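Local coordinates for subtilisin-like protein (Prochloron didemni, PDB 3ZXY) that probably acts as a serine endopeptidase of the subtilisin family, this chain being the protease domain of the longer PatA protein, at residues A106-I111 with V220-L225. The protein carries 1 engineered substitution. Numbering follows the deposited sequence.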
ATOM      1  N   ALA A 106       0.584 -11.113   8.120  1.00 17.56           N
ATOM      2  CA  ALA A 106       0.793  -9.749   7.652  1.00 16.30           C
ATOM      3  C   ALA A 106       0.376  -8.747   8.724  1.00 15.81           C
ATOM      4  O   ALA A 106      -0.649  -8.929   9.377  1.00 16.47           O
ATOM      5  CB  ALA A 106      -0.007  -9.478   6.373  1.00 15.95           C
ATOM      6  N   HIS A 107       1.163  -7.684   8.879  1.00 15.01           N
ATOM      7  CA  HIS A 107       0.759  -6.504   9.658  1.00 14.41           C
ATOM      8  C   HIS A 107       0.081  -5.474   8.784  1.00 13.26           C
ATOM      9  O   HIS A 107      -0.810  -4.753   9.233  1.00 13.10           O
ATOM     10  CB  HIS A 107       1.970  -5.841  10.308  1.00 14.69           C
ATOM     11  CG  HIS A 107       2.624  -6.680  11.343  1.00 15.90           C
ATOM     12  ND1 HIS A 107       3.709  -7.430  11.088  1.00 16.51           N
ATOM     13  CD2 HIS A 107       2.323  -6.861  12.682  1.00 16.68           C
ATOM     14  CE1 HIS A 107       4.069  -8.084  12.194  1.00 17.76           C
ATOM     15  NE2 HIS A 107       3.226  -7.736  13.183  1.00 17.81           N
ATOM     16  N   ILE A 108       0.542  -5.373   7.536  1.00 12.76           N
ATOM     17  CA  ILE A 108       0.067  -4.408   6.558  1.00 12.24           C
ATOM     18  C   ILE A 108      -0.192  -5.176   5.274  1.00 12.08           C
ATOM     19  O   ILE A 108       0.587  -6.068   4.915  1.00 12.75           O
ATOM     20  CB  ILE A 108       1.118  -3.303   6.290  1.00 12.13           C
ATOM     21  CG1 ILE A 108       1.310  -2.432   7.523  1.00 12.70           C
ATOM     22  CG2 ILE A 108       0.737  -2.435   5.080  1.00 11.42           C
ATOM     23  CD1 ILE A 108       2.652  -1.733   7.535  1.00 13.58           C
ATOM     24  N   ILE A 109      -1.309  -4.854   4.627  1.00 11.86           N
ATOM     25  CA  ILE A 109      -1.683  -5.427   3.325  1.00 12.13           C
ATOM     26  C   ILE A 109      -1.829  -4.258   2.354  1.00 11.68           C
ATOM     27  O   ILE A 109      -2.699  -3.410   2.517  1.00 11.96           O
ATOM     28  CB  ILE A 109      -2.989  -6.243   3.426  1.00 12.55           C
ATOM     29  CG1 ILE A 109      -2.795  -7.431   4.368  1.00 13.78           C
ATOM     30  CG2 ILE A 109      -3.436  -6.744   2.042  1.00 13.13           C
ATOM     31  CD1 ILE A 109      -4.056  -8.243   4.625  1.00 14.63           C
ATOM     32  N   ASN A 110      -0.941  -4.205   1.372  1.00 11.60           N
ATOM     33  CA  ASN A 110      -0.987  -3.172   0.323  1.00 11.18           C
ATOM     34  C   ASN A 110      -1.841  -3.676  -0.825  1.00 11.65           C
ATOM     35  O   ASN A 110      -1.536  -4.712  -1.413  1.00 12.08           O
ATOM     36  CB  ASN A 110       0.437  -2.891  -0.175  1.00 11.40           C
ATOM     37  CG  ASN A 110       0.511  -1.763  -1.195  1.00 11.11           C
ATOM     38  OD1 ASN A 110       0.835  -0.629  -0.841  1.00 11.21           O
ATOM     39  ND2 ASN A 110       0.180  -2.049  -2.466  1.00 11.34           N
ATOM     40  N   ILE A 111      -2.900  -2.942  -1.148  1.00 11.66           N
ATOM     41  CA  ILE A 111      -3.734  -3.273  -2.322  1.00 12.27           C
ATOM     42  C   ILE A 111      -3.799  -2.046  -3.231  1.00 12.02           C
ATOM     43  O   ILE A 111      -4.622  -1.145  -3.048  1.00 11.82           O
ATOM     44  CB  ILE A 111      -5.145  -3.716  -1.919  1.00 13.28           C
ATOM     45  CG1 ILE A 111      -5.082  -4.904  -0.956  1.00 14.97           C
ATOM     46  CG2 ILE A 111      -5.973  -4.060  -3.157  1.00 14.05           C
ATOM     47  CD1 ILE A 111      -6.437  -5.447  -0.545  1.00 16.33           C
ATOM     48  N   VAL A 220       5.812   3.627   4.726  1.00 10.53           N
ATOM     49  CA  VAL A 220       5.896   4.491   5.905  1.00 10.42           C
ATOM     50  C   VAL A 220       5.211   3.828   7.108  1.00 10.25           C
ATOM     51  O   VAL A 220       5.743   3.861   8.237  1.00 10.27           O
ATOM     52  CB  VAL A 220       5.331   5.889   5.619  1.00 10.24           C
ATOM     53  CG1 VAL A 220       5.216   6.690   6.920  1.00 11.12           C
ATOM     54  CG2 VAL A 220       6.208   6.604   4.595  1.00 10.97           C
ATOM     55  N   ALA A 221       4.046   3.221   6.891  1.00  9.93           N
ATOM     56  CA  ALA A 221       3.341   2.491   7.957  1.00  9.79           C
ATOM     57  C   ALA A 221       4.231   1.398   8.527  1.00 10.28           C
ATOM     58  O   ALA A 221       4.270   1.189   9.737  1.00 10.14           O
ATOM     59  CB  ALA A 221       2.002   1.917   7.464  1.00 10.10           C
ATOM     60  N   ALA A 222       4.962   0.706   7.657  1.00 10.26           N
ATOM     61  CA  ALA A 222       5.865  -0.343   8.095  1.00 10.88           C
ATOM     62  C   ALA A 222       6.996   0.219   8.953  1.00 11.08           C
ATOM     63  O   ALA A 222       7.370  -0.385   9.951  1.00 11.69           O
ATOM     64  CB  ALA A 222       6.406  -1.108   6.893  1.00 11.29           C
ATOM     65  N   LEU A 223       7.525   1.380   8.588  1.00 10.78           N
ATOM     66  CA  LEU A 223       8.543   2.040   9.391  1.00 10.96           C
ATOM     67  C   LEU A 223       7.996   2.473  10.751  1.00 10.89           C
ATOM     68  O   LEU A 223       8.709   2.384  11.746  1.00 10.94           O
ATOM     69  CB  LEU A 223       9.146   3.232   8.654  1.00 11.21           C
ATOM     70  CG  LEU A 223       9.913   2.883   7.376  1.00 11.49           C
ATOM     71  CD1 LEU A 223      10.436   4.165   6.757  1.00 11.85           C
ATOM     72  CD2 LEU A 223      11.064   1.913   7.654  1.00 12.76           C
ATOM     73  N   LEU A 224       6.751   2.930  10.797  1.00 10.02           N
ATOM     74  CA  LEU A 224       6.142   3.295  12.086  1.00 10.31           C
ATOM     75  C   LEU A 224       5.945   2.063  12.979  1.00 10.87           C
ATOM     76  O   LEU A 224       6.227   2.110  14.177  1.00 11.20           O
ATOM     77  CB  LEU A 224       4.840   4.061  11.862  1.00 10.11           C
ATOM     78  CG  LEU A 224       5.034   5.477  11.309  1.00 10.03           C
ATOM     79  CD1 LEU A 224       3.717   5.986  10.727  1.00 10.35           C
ATOM     80  CD2 LEU A 224       5.549   6.425  12.397  1.00 10.88           C
ATOM     81  N   LEU A 225       5.484   0.954  12.418  1.00 10.99           N
ATOM     82  CA  LEU A 225       5.429  -0.303  13.169  1.00 11.71           C
ATOM     83  C   LEU A 225       6.806  -0.732  13.650  1.00 12.32           C
ATOM     84  O   LEU A 225       6.957  -1.225  14.756  1.00 13.08           O
ATOM     85  CB  LEU A 225       4.804  -1.418  12.328  1.00 12.01           C
ATOM     86  CG  LEU A 225       3.331  -1.280  11.979  1.00 11.86           C
ATOM     87  CD1 LEU A 225       2.955  -2.341  10.947  1.00 12.52           C
ATOM     88  CD2 LEU A 225       2.491  -1.430  13.240  1.00 12.79           C
TER
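Ile-108 reaches from strand 108-111 onto helix 210-230 and meets Ala-221, Ala-222 and Leu-225. This is sheet-to-helix packing in the core of the subtilisin-like fold. Strand 108-111 is a central strand of the seven-stranded parallel sheet, and the helix packs against one face of it. The axes of strand 108-111 and of the helical segment 220-225 are nearly antiparallel (175°) and approach to 10.0 Å. Helix 91-103 covers the other face, against Ile-109 and Ile-111. Helix 210-230 starts beside Ala-211, an engineered residue at the predicted charge-relay position, but the contact itself lies away from that site.

The contact is apolar, with no hydrogen bond between the two segments. Ile-108 carries most of it through CD1. Its CG1 branch lies anti to the carbonyl carbon (chi1 -67°), and the extended chi2 of 157° carries CD1 on to the helix. Ile-108 CD1 lies 3.7 Å from Ala-221 CB and 3.9 Å from Ala-222 CB. With only CB on these two residues, Ile-108 CD1 comes within 3.4 Å of Ala-222 N.

Leu-225, one turn on from Ala-221, points back toward the strand. Its side chain and that of Ile-108 run past each other in opposite directions. His-107 joins through its CB, 3.7 Å from Leu-225 CD1, rather than through a polar atom. The ring turns its ND1 to the backbone N of Arg-11, with which it forms a hydrogen bond.

One polar link lies beside this patch. Asn-110 OD1 is hydrogen-bonded to Ser-218 OG, a second tie between strand and helix. The tightest carbon pair is Leu-225 CD1 with Ile-108 CD1, at 3.5 Å, slightly inside normal van der Waals distance.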